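Local coordinates for pectinesterase 1 (Solanum lycopersicum, PDB 1XG2), which hydrolyses the methyl esters of pectin to give de-esterified pectin and methanol, and may prepare cell walls for softening during fruit ripening, at residues A103-D108 against D128-T133; D132-H137 against Q141-S146; R171-G174 against Q178-V181; T182-T187 against T193-Q198; A243-W248 against P278-I283. All blocks are in the same frame, centred on the assembly; numbering follows the deposited sequence.

All five contacts lie in the parallel beta-helix of the esterase domain. Contact 1 carries Gln131, probably the transition-state stabiliser, whose side chain is about 5 Å from that of Asp153, the predicted nucleophile. Its second segment runs directly into contact 2, which shares Asp132 and Thr133 and bridges the helix interior. Contact 3 is the nearest neighbour of contact 1, with centres about 10 Å apart, and is tied to it by a salt bridge from Arg171 NH1 to Asp128 OD2 of 2.7 Å. Strand 179-184 then continues from contact 3 into contact 4. Contact 5, farther along the helix, touches both: Met180 CE packs 3.6 Å from Ala246 CB, and Trp245 reaches Thr182.

Contact 1: residues A103-D108 against D128-T133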
# COMPACT_ATOMS: atom_id res chain seq x y z
N ALA A 103 19.13 7.85 0.43
CA ALA A 103 19.80 7.43 -0.80
C ALA A 103 19.92 8.54 -1.84
O ALA A 103 20.97 8.68 -2.48
CB ALA A 103 19.11 6.23 -1.40
N GLY A 104 18.87 9.32 -2.01
CA GLY A 104 18.87 10.44 -2.94
C GLY A 104 18.31 10.06 -4.30
O GLY A 104 18.13 8.89 -4.60
N PRO A 105 18.04 11.07 -5.12
CA PRO A 105 17.39 10.86 -6.42
C PRO A 105 18.17 9.99 -7.42
O PRO A 105 17.56 9.24 -8.20
CB PRO A 105 17.18 12.28 -6.96
CG PRO A 105 17.99 13.17 -6.13
CD PRO A 105 18.34 12.48 -4.87
N ALA A 106 19.50 10.06 -7.38
CA ALA A 106 20.33 9.28 -8.30
C ALA A 106 20.32 7.77 -7.98
O ALA A 106 20.80 6.98 -8.78
CB ALA A 106 21.77 9.82 -8.32
N LYS A 107 19.76 7.36 -6.84
CA LYS A 107 19.65 5.93 -6.52
C LYS A 107 18.30 5.30 -6.90
O LYS A 107 18.03 4.14 -6.57
CB LYS A 107 19.93 5.72 -5.03
CG LYS A 107 21.37 6.09 -4.61
CD LYS A 107 22.43 5.19 -5.27
CE LYS A 107 23.78 5.31 -4.57
NZ LYS A 107 24.79 4.48 -5.22
N ASP A 108 17.46 6.08 -7.58
CA ASP A 108 16.13 5.64 -8.02
C ASP A 108 15.27 5.20 -6.82
O ASP A 108 15.33 5.83 -5.76
CB ASP A 108 16.24 4.56 -9.11
CG ASP A 108 16.96 5.07 -10.36
OD1 ASP A 108 17.01 6.30 -10.56
OD2 ASP A 108 17.50 4.31 -11.17
N ASP A 128 10.31 10.93 4.71
CA ASP A 128 11.21 11.76 3.92
C ASP A 128 12.11 10.89 3.03
O ASP A 128 12.87 10.08 3.54
CB ASP A 128 12.06 12.62 4.88
CG ASP A 128 13.23 13.33 4.21
OD1 ASP A 128 13.89 14.16 4.88
OD2 ASP A 128 13.58 13.14 3.03
N ALA A 129 11.96 11.04 1.73
CA ALA A 129 12.87 10.47 0.74
C ALA A 129 12.68 11.22 -0.60
O ALA A 129 12.22 12.36 -0.62
CB ALA A 129 12.64 8.98 0.59
N TYR A 130 13.01 10.56 -1.70
CA TYR A 130 12.87 11.14 -3.04
C TYR A 130 11.92 10.27 -3.86
O TYR A 130 10.71 10.47 -3.78
CB TYR A 130 14.24 11.32 -3.70
CG TYR A 130 15.01 12.47 -3.12
CD1 TYR A 130 15.66 12.34 -1.90
CD2 TYR A 130 15.03 13.71 -3.75
CE1 TYR A 130 16.35 13.39 -1.35
CE2 TYR A 130 15.70 14.77 -3.19
CZ TYR A 130 16.36 14.60 -1.99
OH TYR A 130 17.04 15.64 -1.43
N GLN A 131 12.45 9.33 -4.64
CA GLN A 131 11.60 8.46 -5.44
C GLN A 131 11.05 7.33 -4.56
O GLN A 131 11.82 6.68 -3.87
CB GLN A 131 12.36 7.89 -6.66
CG GLN A 131 11.57 6.84 -7.47
CD GLN A 131 12.15 6.59 -8.85
OE1 GLN A 131 13.26 7.04 -9.17
NE2 GLN A 131 11.40 5.87 -9.68
N ASP A 132 9.73 7.14 -4.57
CA ASP A 132 9.06 6.05 -3.85
C ASP A 132 9.16 6.18 -2.31
O ASP A 132 9.30 5.20 -1.60
CB ASP A 132 9.62 4.68 -4.24
CG ASP A 132 9.15 4.21 -5.60
OD1 ASP A 132 8.66 5.03 -6.39
OD2 ASP A 132 9.25 3.00 -5.95
N THR A 133 9.07 7.40 -1.81
CA THR A 133 9.16 7.64 -0.36
C THR A 133 8.29 6.72 0.49
O THR A 133 8.78 6.13 1.45
CB THR A 133 8.74 9.09 -0.08
OG1 THR A 133 9.68 9.99 -0.65
CG2 THR A 133 8.77 9.38 1.41
O HOH W 1 15.40 8.13 -4.58
O HOH W 2 14.95 9.22 -8.54
O HOH W 3 14.35 7.12 -11.63
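Pro105 sets its CD over the centre of the Tyr130 ring, 3.7 Å from the centroid and only 10° off the normal, a clean CH-pi contact. The two side chains run side by side in the same direction, so the rest of the pyrrolidine follows the CD2 edge while Gly104 CA comes up obliquely near CD1. On the opposite face of the phenol lies the guanidinium of Arg171, a cation-pi partner, which leaves the ring sandwiched between a proline and a charge. The other half of the contact belongs to Gln131. Its CG is anti to the backbone N (chi1 173°) and the chain stays extended beyond that, which carries the amide out alongside Asp108, with OE1 3.4 Å from Asp108 CA. Carboxylate and amide planes are turned 60° from each other, and water rather than a direct bond joins them: one molecule donates to Gln131 OE1 at 2.7 Å and to Asp108 OD1 at 3.0 Å. A second water donates to the same OE1 and, at 2.6 Å, to Pro105 O. Two water protons therefore hold the amide oxygen and probably limit the turn of the group. Farther in, Gln131 N gives its hydrogen to a third water at 3.2 Å, which sits between the carbonyls of Gly104 and Asp108. The short 3-10 turn 105-107 is thus hydrated where it faces the glutamine. Gln131 is, by similarity, the transition-state stabiliser and Asp132 the predicted proton donor, consistent with these two loops lining the pectinesterase active-site cleft on turns of the parallel beta-helix.

Contact 2: residues D132-H137 against Q141-S146; sequences DTLYAH and QFYRDS
With CG anti to the backbone N (chi1 175°), Leu134 sends its two methyls across the helix interior, while Tyr143, whose CG is instead anti to the carbonyl carbon (chi1 -67°), brings its phenol from the opposite direction to meet them. CD2 of Leu134 packs 3.7 Å from Tyr143 CE2, approaching the ring obliquely. The other methyl, CD1, rests 3.6 Å from Tyr143 OH. One step along, the extended chain of Gln141 lays its amide against the methyl of Ala136, CD to CB 4.1 Å. The end of the same side chain comes close to the Tyr143 hydroxyl. Cut back to alanine, Gln141 would probably open a gap beside the Ala136 methyl and leave the phenol hydroxyl without this polar neighbour. No backbone bond joins the two strands, whose axes stay 10.4 Å apart: they belong to different sheets and face each other across the core of one coil. Phe163 of strand 160-164 stacks on Tyr143 and also touches Leu134, whereas Val115 of strand 113-115 packs against both Gln141 and Tyr143.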
# COMPACT_ATOMS: atom_id res chain seq x y z
N ASP A 132 9.73 7.14 -4.57
CA ASP A 132 9.06 6.05 -3.85
C ASP A 132 9.16 6.18 -2.31
O ASP A 132 9.30 5.20 -1.60
CB ASP A 132 9.62 4.68 -4.24
CG ASP A 132 9.15 4.21 -5.60
OD1 ASP A 132 8.66 5.03 -6.39
OD2 ASP A 132 9.25 3.00 -5.95
N THR A 133 9.07 7.40 -1.81
CA THR A 133 9.16 7.64 -0.36
C THR A 133 8.29 6.72 0.49
O THR A 133 8.78 6.13 1.45
CB THR A 133 8.74 9.09 -0.08
OG1 THR A 133 9.68 9.99 -0.65
CG2 THR A 133 8.77 9.38 1.41
N LEU A 134 7.00 6.63 0.14
CA LEU A 134 6.00 5.96 0.96
C LEU A 134 5.30 4.86 0.17
O LEU A 134 4.51 5.13 -0.73
CB LEU A 134 4.97 6.96 1.49
CG LEU A 134 3.79 6.37 2.28
CD1 LEU A 134 4.32 5.63 3.50
CD2 LEU A 134 2.80 7.44 2.69
N TYR A 135 5.63 3.63 0.53
CA TYR A 135 5.04 2.44 -0.06
C TYR A 135 3.86 1.99 0.80
O TYR A 135 4.02 1.17 1.70
CB TYR A 135 6.11 1.32 -0.11
CG TYR A 135 5.91 0.21 -1.12
CD1 TYR A 135 4.71 0.03 -1.79
CD2 TYR A 135 6.97 -0.64 -1.43
CE1 TYR A 135 4.56 -0.99 -2.73
CE2 TYR A 135 6.84 -1.65 -2.35
CZ TYR A 135 5.65 -1.83 -3.00
OH TYR A 135 5.56 -2.85 -3.92
N ALA A 136 2.70 2.58 0.52
CA ALA A 136 1.46 2.18 1.13
C ALA A 136 0.99 0.99 0.32
O ALA A 136 0.21 1.12 -0.63
CB ALA A 136 0.45 3.32 1.08
N HIS A 137 1.53 -0.17 0.70
CA HIS A 137 1.57 -1.38 -0.11
C HIS A 137 0.20 -2.05 -0.25
O HIS A 137 -0.26 -2.34 -1.35
CB HIS A 137 2.59 -2.36 0.49
CG HIS A 137 2.70 -3.66 -0.25
ND1 HIS A 137 1.73 -4.63 -0.19
CD2 HIS A 137 3.67 -4.15 -1.05
CE1 HIS A 137 2.07 -5.65 -0.95
NE2 HIS A 137 3.25 -5.39 -1.49
N GLN A 141 -5.18 1.70 5.66
CA GLN A 141 -4.24 2.62 6.31
C GLN A 141 -4.83 4.03 6.41
O GLN A 141 -5.56 4.47 5.53
CB GLN A 141 -2.91 2.66 5.55
CG GLN A 141 -2.36 1.29 5.17
CD GLN A 141 -1.06 1.33 4.38
OE1 GLN A 141 -0.67 0.31 3.78
NE2 GLN A 141 -0.38 2.45 4.39
N PHE A 142 -4.49 4.70 7.49
CA PHE A 142 -4.90 6.07 7.75
C PHE A 142 -3.67 6.88 8.14
O PHE A 142 -2.95 6.51 9.08
CB PHE A 142 -5.93 6.10 8.87
CG PHE A 142 -6.50 7.47 9.16
CD1 PHE A 142 -7.19 8.18 8.20
CD2 PHE A 142 -6.35 8.02 10.43
CE1 PHE A 142 -7.70 9.44 8.50
CE2 PHE A 142 -6.89 9.28 10.73
CZ PHE A 142 -7.54 9.98 9.77
N TYR A 143 -3.46 7.97 7.42
CA TYR A 143 -2.40 8.93 7.67
C TYR A 143 -3.03 10.25 8.09
O TYR A 143 -3.91 10.77 7.42
CB TYR A 143 -1.55 9.15 6.41
CG TYR A 143 -0.77 7.92 6.05
CD1 TYR A 143 -1.39 6.81 5.45
CD2 TYR A 143 0.59 7.84 6.29
CE1 TYR A 143 -0.68 5.67 5.12
CE2 TYR A 143 1.32 6.68 5.97
CZ TYR A 143 0.66 5.60 5.41
OH TYR A 143 1.36 4.45 5.10
N ARG A 144 -2.57 10.78 9.21
CA ARG A 144 -3.15 11.96 9.82
C ARG A 144 -2.07 12.89 10.33
O ARG A 144 -1.11 12.45 10.97
CB ARG A 144 -4.06 11.54 10.97
CG ARG A 144 -4.71 12.66 11.75
CD ARG A 144 -5.80 13.42 11.00
NE ARG A 144 -6.19 14.61 11.77
CZ ARG A 144 -7.40 15.16 11.78
NH1 ARG A 144 -8.40 14.67 11.04
NH2 ARG A 144 -7.61 16.22 12.55
N ASP A 145 -2.25 14.19 10.07
CA ASP A 145 -1.38 15.23 10.61
C ASP A 145 0.10 15.00 10.31
O ASP A 145 0.96 15.31 11.13
CB ASP A 145 -1.60 15.36 12.12
CG ASP A 145 -2.97 15.93 12.48
OD1 ASP A 145 -3.33 15.84 13.67
OD2 ASP A 145 -3.73 16.47 11.66
N SER A 146 0.40 14.43 9.14
CA SER A 146 1.75 14.00 8.84
C SER A 146 2.33 14.79 7.67
O SER A 146 1.60 15.44 6.92
CB SER A 146 1.77 12.49 8.55
OG SER A 146 1.51 11.73 9.73

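Contact 3: residues R171-G174 against Q178-V181; sequences RKPG and QNMV
A single hydrogen bond fastens Asn179 to the loop before it: ND2 donates to the carbonyl oxygen of Arg171 over 2.9 Å. The N-H points at the acceptor with an angle of 146°, and the donor is tilted 23° from the carbonyl plane. This is the tight part of the contact. Asn179 turns its CG anti to its own carbonyl carbon (chi1 -68°), which swings the amide back over the loop, and the other branch, OD1, settles against the flank of Pro173. That oxygen is 3.5 Å from both CB and CG of the proline, while the ring itself, backed by Phe215, is buried. The amide is thus gripped at its nitrogen and packed at its oxygen. ND2 also has a weak bond to Thr217 OG1 on the next coil. The Arg171 carbonyl would probably lose its donor if a leucine stood in place of Asn179, setting that part of the loop free to shift.

Things are looser on the outside. Lys172 stretches away, exposed, and Gln178 likewise turns its side chain from the loop. Arg171 contributes only backbone here, its guanidinium leaving for Asp128. The buried side is one asparagine and one proline, the outer side long polar chains. A side-chain amide pinning the main chain across a turn joins the end of strand 167-170 to the start of strand 179-184, a loop between two faces of the parallel beta-helix, with the side chain of Asp153, the predicted nucleophile, about 8 Å from that of Asn179.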
# COMPACT_ATOMS: atom_id res chain seq x y z
N ARG A 171 9.45 17.95 -3.71
CA ARG A 171 10.75 18.61 -3.58
C ARG A 171 11.49 18.63 -4.92
O ARG A 171 11.04 18.05 -5.90
CB ARG A 171 11.60 17.92 -2.51
CG ARG A 171 12.06 16.52 -2.87
CD ARG A 171 12.44 15.66 -1.68
NE ARG A 171 13.49 16.29 -0.88
CZ ARG A 171 13.95 15.85 0.28
NH1 ARG A 171 13.51 14.71 0.81
NH2 ARG A 171 14.90 16.53 0.90
N LYS A 172 12.64 19.29 -4.94
CA LYS A 172 13.44 19.40 -6.17
C LYS A 172 14.06 18.05 -6.50
O LYS A 172 14.81 17.50 -5.68
CB LYS A 172 14.54 20.44 -6.01
CG LYS A 172 15.31 20.70 -7.30
CD LYS A 172 16.41 21.74 -7.06
CE LYS A 172 17.21 22.00 -8.32
NZ LYS A 172 18.62 22.37 -8.00
N PRO A 173 13.75 17.50 -7.66
CA PRO A 173 14.31 16.21 -8.07
C PRO A 173 15.59 16.38 -8.88
O PRO A 173 16.12 17.48 -8.97
CB PRO A 173 13.20 15.64 -8.95
CG PRO A 173 12.66 16.84 -9.67
CD PRO A 173 12.81 18.02 -8.68
N GLY A 174 16.08 15.29 -9.45
CA GLY A 174 17.21 15.35 -10.38
C GLY A 174 16.85 15.91 -11.74
O GLY A 174 15.68 16.07 -12.08
N GLN A 178 10.33 14.44 -13.41
CA GLN A 178 9.00 14.97 -13.22
C GLN A 178 8.40 14.35 -11.94
O GLN A 178 8.37 13.12 -11.80
CB GLN A 178 8.12 14.61 -14.40
CG GLN A 178 8.68 15.01 -15.77
CD GLN A 178 7.63 14.90 -16.87
OE1 GLN A 178 7.50 15.79 -17.72
NE2 GLN A 178 6.87 13.83 -16.85
N ASN A 179 7.96 15.21 -11.03
CA ASN A 179 7.41 14.74 -9.76
C ASN A 179 6.00 14.19 -9.95
O ASN A 179 5.22 14.73 -10.73
CB ASN A 179 7.37 15.86 -8.72
CG ASN A 179 8.75 16.29 -8.28
OD1 ASN A 179 9.70 15.53 -8.37
ND2 ASN A 179 8.86 17.54 -7.79
N MET A 180 5.70 13.12 -9.23
CA MET A 180 4.37 12.52 -9.19
C MET A 180 4.06 12.24 -7.73
O MET A 180 4.72 11.41 -7.09
CB MET A 180 4.33 11.20 -9.96
CG MET A 180 4.97 11.22 -11.31
SD MET A 180 3.87 11.95 -12.50
CE MET A 180 5.05 12.40 -13.77
N VAL A 181 3.05 12.93 -7.20
CA VAL A 181 2.62 12.74 -5.80
C VAL A 181 2.19 11.30 -5.57
O VAL A 181 2.60 10.69 -4.58
CB VAL A 181 1.48 13.68 -5.40
CG1 VAL A 181 1.06 13.45 -3.94
CG2 VAL A 181 1.92 15.14 -5.58

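Contact 4: residues T182-T187 against T193-Q198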
# COMPACT_ATOMS: atom_id res chain seq x y z
N THR A 182 1.39 10.77 -6.49
CA THR A 182 0.93 9.37 -6.39
C THR A 182 1.29 8.53 -7.61
O THR A 182 1.43 9.04 -8.72
CB THR A 182 -0.59 9.26 -6.16
OG1 THR A 182 -1.31 9.79 -7.28
CG2 THR A 182 -1.02 10.08 -4.97
N ALA A 183 1.46 7.24 -7.38
CA ALA A 183 1.50 6.23 -8.43
C ALA A 183 0.72 5.04 -7.89
O ALA A 183 1.28 4.09 -7.34
CB ALA A 183 2.93 5.84 -8.75
N GLN A 184 -0.60 5.12 -8.01
CA GLN A 184 -1.49 4.14 -7.39
C GLN A 184 -1.51 2.89 -8.28
O GLN A 184 -1.69 2.98 -9.47
CB GLN A 184 -2.88 4.74 -7.22
CG GLN A 184 -3.68 4.16 -6.06
CD GLN A 184 -4.15 2.74 -6.32
OE1 GLN A 184 -4.22 1.90 -5.39
NE2 GLN A 184 -4.46 2.45 -7.57
N GLY A 185 -1.33 1.73 -7.66
CA GLY A 185 -1.08 0.49 -8.37
C GLY A 185 -2.16 -0.57 -8.28
O GLY A 185 -1.84 -1.76 -8.15
N ARG A 186 -3.44 -0.18 -8.36
CA ARG A 186 -4.53 -1.14 -8.43
C ARG A 186 -4.58 -1.79 -9.81
O ARG A 186 -4.78 -1.12 -10.82
CB ARG A 186 -5.90 -0.50 -8.12
CG ARG A 186 -7.04 -1.52 -8.08
CD ARG A 186 -8.38 -0.98 -7.63
NE ARG A 186 -9.03 -0.24 -8.71
CZ ARG A 186 -10.34 -0.13 -8.91
NH1 ARG A 186 -11.21 -0.69 -8.09
NH2 ARG A 186 -10.79 0.56 -9.96
N THR A 187 -4.41 -3.10 -9.83
CA THR A 187 -4.25 -3.90 -11.03
C THR A 187 -5.58 -4.43 -11.54
O THR A 187 -5.73 -4.74 -12.72
CB THR A 187 -3.30 -5.07 -10.68
OG1 THR A 187 -1.97 -4.56 -10.49
CG2 THR A 187 -3.17 -6.05 -11.82
N THR A 193 -9.52 -1.03 -3.38
CA THR A 193 -8.36 -0.28 -2.95
C THR A 193 -8.30 1.03 -3.69
O THR A 193 -9.03 1.26 -4.66
CB THR A 193 -7.10 -1.08 -3.22
OG1 THR A 193 -7.07 -1.48 -4.60
CG2 THR A 193 -7.11 -2.39 -2.45
N GLY A 194 -7.38 1.88 -3.25
CA GLY A 194 -7.16 3.17 -3.86
C GLY A 194 -6.62 4.16 -2.87
O GLY A 194 -6.59 3.92 -1.67
N THR A 195 -6.20 5.31 -3.38
CA THR A 195 -5.62 6.36 -2.56
C THR A 195 -6.55 7.56 -2.53
O THR A 195 -6.93 8.09 -3.56
CB THR A 195 -4.27 6.76 -3.12
OG1 THR A 195 -3.32 5.72 -2.88
CG2 THR A 195 -3.71 7.99 -2.40
N SER A 196 -6.87 8.02 -1.34
CA SER A 196 -7.73 9.17 -1.15
C SER A 196 -6.95 10.21 -0.35
O SER A 196 -6.40 9.89 0.70
CB SER A 196 -8.99 8.75 -0.40
OG SER A 196 -9.76 9.88 -0.03
N ILE A 197 -6.90 11.43 -0.85
CA ILE A 197 -6.20 12.53 -0.21
C ILE A 197 -7.25 13.60 0.09
O ILE A 197 -7.88 14.11 -0.83
CB ILE A 197 -5.11 13.06 -1.16
CG1 ILE A 197 -3.98 12.04 -1.30
CG2 ILE A 197 -4.53 14.43 -0.70
CD1 ILE A 197 -3.13 12.25 -2.55
N GLN A 198 -7.42 13.92 1.36
CA GLN A 198 -8.53 14.74 1.83
C GLN A 198 -8.08 15.76 2.87
O GLN A 198 -7.42 15.39 3.83
CB GLN A 198 -9.59 13.83 2.47
CG GLN A 198 -10.92 14.48 2.72
CD GLN A 198 -11.89 13.57 3.46
OE1 GLN A 198 -11.47 12.67 4.21
NE2 GLN A 198 -13.19 13.80 3.27
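Strands 182-184 and 194-198 pass each other with axes 8.0 Å apart and directions 148° from parallel, too far for a backbone bond, so the contact is made mainly by side chains: Thr182 with Ile197, Gln184 with Thr195 and Gly194, Arg186 with Thr193. At one end Thr182 and Ile197 reach toward each other tip to tip, CG2 to CD1 3.9 Å. The threonine can offer its methyl because OG1 is turned elsewhere, to the carbonyl of Leu219 in the next coil. In the middle, Gln184 bends at chi2 (-72°) and slides past Thr195 in the opposite direction, leaving its CG 3.6 Å from Thr195 OG1. The bend also brings its CD to 3.9 Å from Gly194 CA; that glycine has a positive phi at which a CB would collide with the preceding carbonyl.

These are two walls of one coil of the right-handed parallel beta-helix, one strand in the sheet that holds 155-157 and 217-220, the other in the sheet of 160-164 and 228-232, with their inward residues meeting in the core. At the other end the contact becomes polar. Arg186 crosses Thr193, and its CD approaches OG1 at 3.3 Å. That hydroxyl is bonded to Asn158 OD1, and the arginine, bent at chi3 (78°), takes its charge past the threonine to Tyr226 O through NE and to Gln191 O through NH1. The buried guanidinium is thus held by main-chain carbonyls from two loops. Just beyond, Thr187 and Thr193 pack against Arg14 and Ser106 of the bound pectinesterase inhibitor chain.

Contact 5: residues A243-W248 against P278-I283; sequences AGWAEW and PGYHVI
Trp245 NE1 and Tyr280 OH both hydrogen-bond to one oxygen, OE2 of Glu261, so a single carboxylate atom grips the polar ends of two aromatic side chains and draws them together. Glu261 sits on strand 258-262, a late rung of the parallel beta-helix, and the pair joins the loop after strand 235-236 to the last strand of its sheet, 280-283. Both rings are buried, and the remaining residues of the two segments stay clear of each other.

The side chains cross at about a right angle. CG of Tyr280 is anti to its backbone N (chi1 174°), whereas that of Trp245 is anti to its carbonyl carbon (chi1 -50°), which brings the five-membered ring of the indole, not the six-membered one, up to the phenol. The ring planes are inclined at 46°, with centroids 5.0 Å apart, an oblique pairing. CD1 of the indole touches Tyr280 CE1 at 3.9 Å, and NE1 also lies close to Tyr280 CD1 at 3.7 Å. Because the indole N-H is already committed to Glu261, the shared carboxylate is likely to restrain how the two groups lean together. The indole also stacks on Tyr259, while its flank rests on Leu219, Thr229 and Val231. Within its own strand, Tyr280 has Val282 N 4.1 Å above one ring face, toward the rim. Across to the loop, the nearest approach is Trp245 NE1 to Tyr280 CE1, 3.3 Å.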
# COMPACT_ATOMS: atom_id res chain seq x y z
N ALA A 243 -2.27 20.19 -16.52
CA ALA A 243 -2.77 18.88 -16.94
C ALA A 243 -3.21 18.00 -15.75
O ALA A 243 -4.04 17.11 -15.92
CB ALA A 243 -1.71 18.16 -17.75
N GLY A 244 -2.62 18.24 -14.58
CA GLY A 244 -3.03 17.60 -13.34
C GLY A 244 -2.41 16.23 -13.12
O GLY A 244 -1.93 15.94 -12.02
N TRP A 245 -2.46 15.41 -14.16
CA TRP A 245 -2.06 14.01 -14.10
C TRP A 245 -1.21 13.70 -15.32
O TRP A 245 -1.32 14.37 -16.37
CB TRP A 245 -3.31 13.11 -14.04
CG TRP A 245 -4.27 13.54 -12.97
CD1 TRP A 245 -5.17 14.56 -13.05
CD2 TRP A 245 -4.41 12.99 -11.64
NE1 TRP A 245 -5.86 14.68 -11.87
CE2 TRP A 245 -5.42 13.73 -10.99
CE3 TRP A 245 -3.80 11.95 -10.93
CZ2 TRP A 245 -5.84 13.46 -9.68
CZ3 TRP A 245 -4.22 11.67 -9.64
CH2 TRP A 245 -5.22 12.44 -9.02
N ALA A 246 -0.35 12.69 -15.19
CA ALA A 246 0.59 12.33 -16.24
C ALA A 246 0.42 10.89 -16.70
O ALA A 246 0.03 10.00 -15.94
CB ALA A 246 2.02 12.54 -15.76
N GLU A 247 0.75 10.68 -17.97
CA GLU A 247 0.80 9.35 -18.53
C GLU A 247 1.88 8.52 -17.84
O GLU A 247 2.91 9.06 -17.40
CB GLU A 247 1.10 9.45 -20.03
CG GLU A 247 -0.03 10.11 -20.82
CD GLU A 247 0.31 10.29 -22.30
OE1 GLU A 247 1.44 9.94 -22.70
OE2 GLU A 247 -0.56 10.77 -23.06
N TRP A 248 1.64 7.22 -17.75
CA TRP A 248 2.66 6.27 -17.36
C TRP A 248 3.46 5.85 -18.60
O TRP A 248 4.68 5.89 -18.60
CB TRP A 248 2.03 5.03 -16.72
CG TRP A 248 3.03 4.00 -16.30
CD1 TRP A 248 3.36 2.86 -16.98
CD2 TRP A 248 3.82 3.99 -15.10
NE1 TRP A 248 4.31 2.15 -16.28
CE2 TRP A 248 4.61 2.83 -15.13
CE3 TRP A 248 3.92 4.85 -14.00
CZ2 TRP A 248 5.51 2.52 -14.12
CZ3 TRP A 248 4.82 4.55 -13.00
CH2 TRP A 248 5.59 3.38 -13.06
N PRO A 278 -10.76 9.54 -20.47
CA PRO A 278 -12.05 9.00 -20.01
C PRO A 278 -12.05 8.67 -18.52
O PRO A 278 -13.06 8.86 -17.84
CB PRO A 278 -12.20 7.72 -20.85
CG PRO A 278 -11.42 7.98 -22.09
CD PRO A 278 -10.25 8.80 -21.64
N GLY A 279 -10.90 8.22 -18.02
CA GLY A 279 -10.76 7.86 -16.61
C GLY A 279 -10.58 9.01 -15.64
O GLY A 279 -10.59 8.77 -14.44
N TYR A 280 -10.40 10.23 -16.15
CA TYR A 280 -10.31 11.41 -15.31
C TYR A 280 -11.67 12.09 -15.13
O TYR A 280 -12.39 12.33 -16.09
CB TYR A 280 -9.32 12.45 -15.86
CG TYR A 280 -9.38 13.72 -15.05
CD1 TYR A 280 -8.93 13.73 -13.73
CD2 TYR A 280 -9.94 14.88 -15.55
CE1 TYR A 280 -9.02 14.87 -12.94
CE2 TYR A 280 -10.03 16.04 -14.78
CZ TYR A 280 -9.56 16.03 -13.48
OH TYR A 280 -9.65 17.17 -12.71
N HIS A 281 -11.99 12.44 -13.88
CA HIS A 281 -13.29 12.98 -13.53
C HIS A 281 -13.20 14.20 -12.61
O HIS A 281 -12.67 14.12 -11.51
CB HIS A 281 -14.12 11.91 -12.84
CG HIS A 281 -14.34 10.70 -13.69
ND1 HIS A 281 -13.61 9.54 -13.53
CD2 HIS A 281 -15.17 10.48 -14.72
CE1 HIS A 281 -14.00 8.65 -14.42
NE2 HIS A 281 -14.95 9.19 -15.16
N VAL A 282 -13.75 15.32 -13.08
CA VAL A 282 -14.04 16.43 -12.19
C VAL A 282 -15.32 16.04 -11.48
O VAL A 282 -16.38 15.94 -12.10
CB VAL A 282 -14.23 17.77 -12.97
CG1 VAL A 282 -14.45 18.93 -12.00
CG2 VAL A 282 -13.03 18.03 -13.88
N ILE A 283 -15.23 15.76 -10.18
CA ILE A 283 -16.37 15.36 -9.39
C ILE A 283 -17.07 16.58 -8.79
O ILE A 283 -16.46 17.34 -8.04
CB ILE A 283 -15.95 14.38 -8.27
CG1 ILE A 283 -15.18 13.18 -8.84
CG2 ILE A 283 -17.19 13.90 -7.50
CD1 ILE A 283 -14.53 12.31 -7.75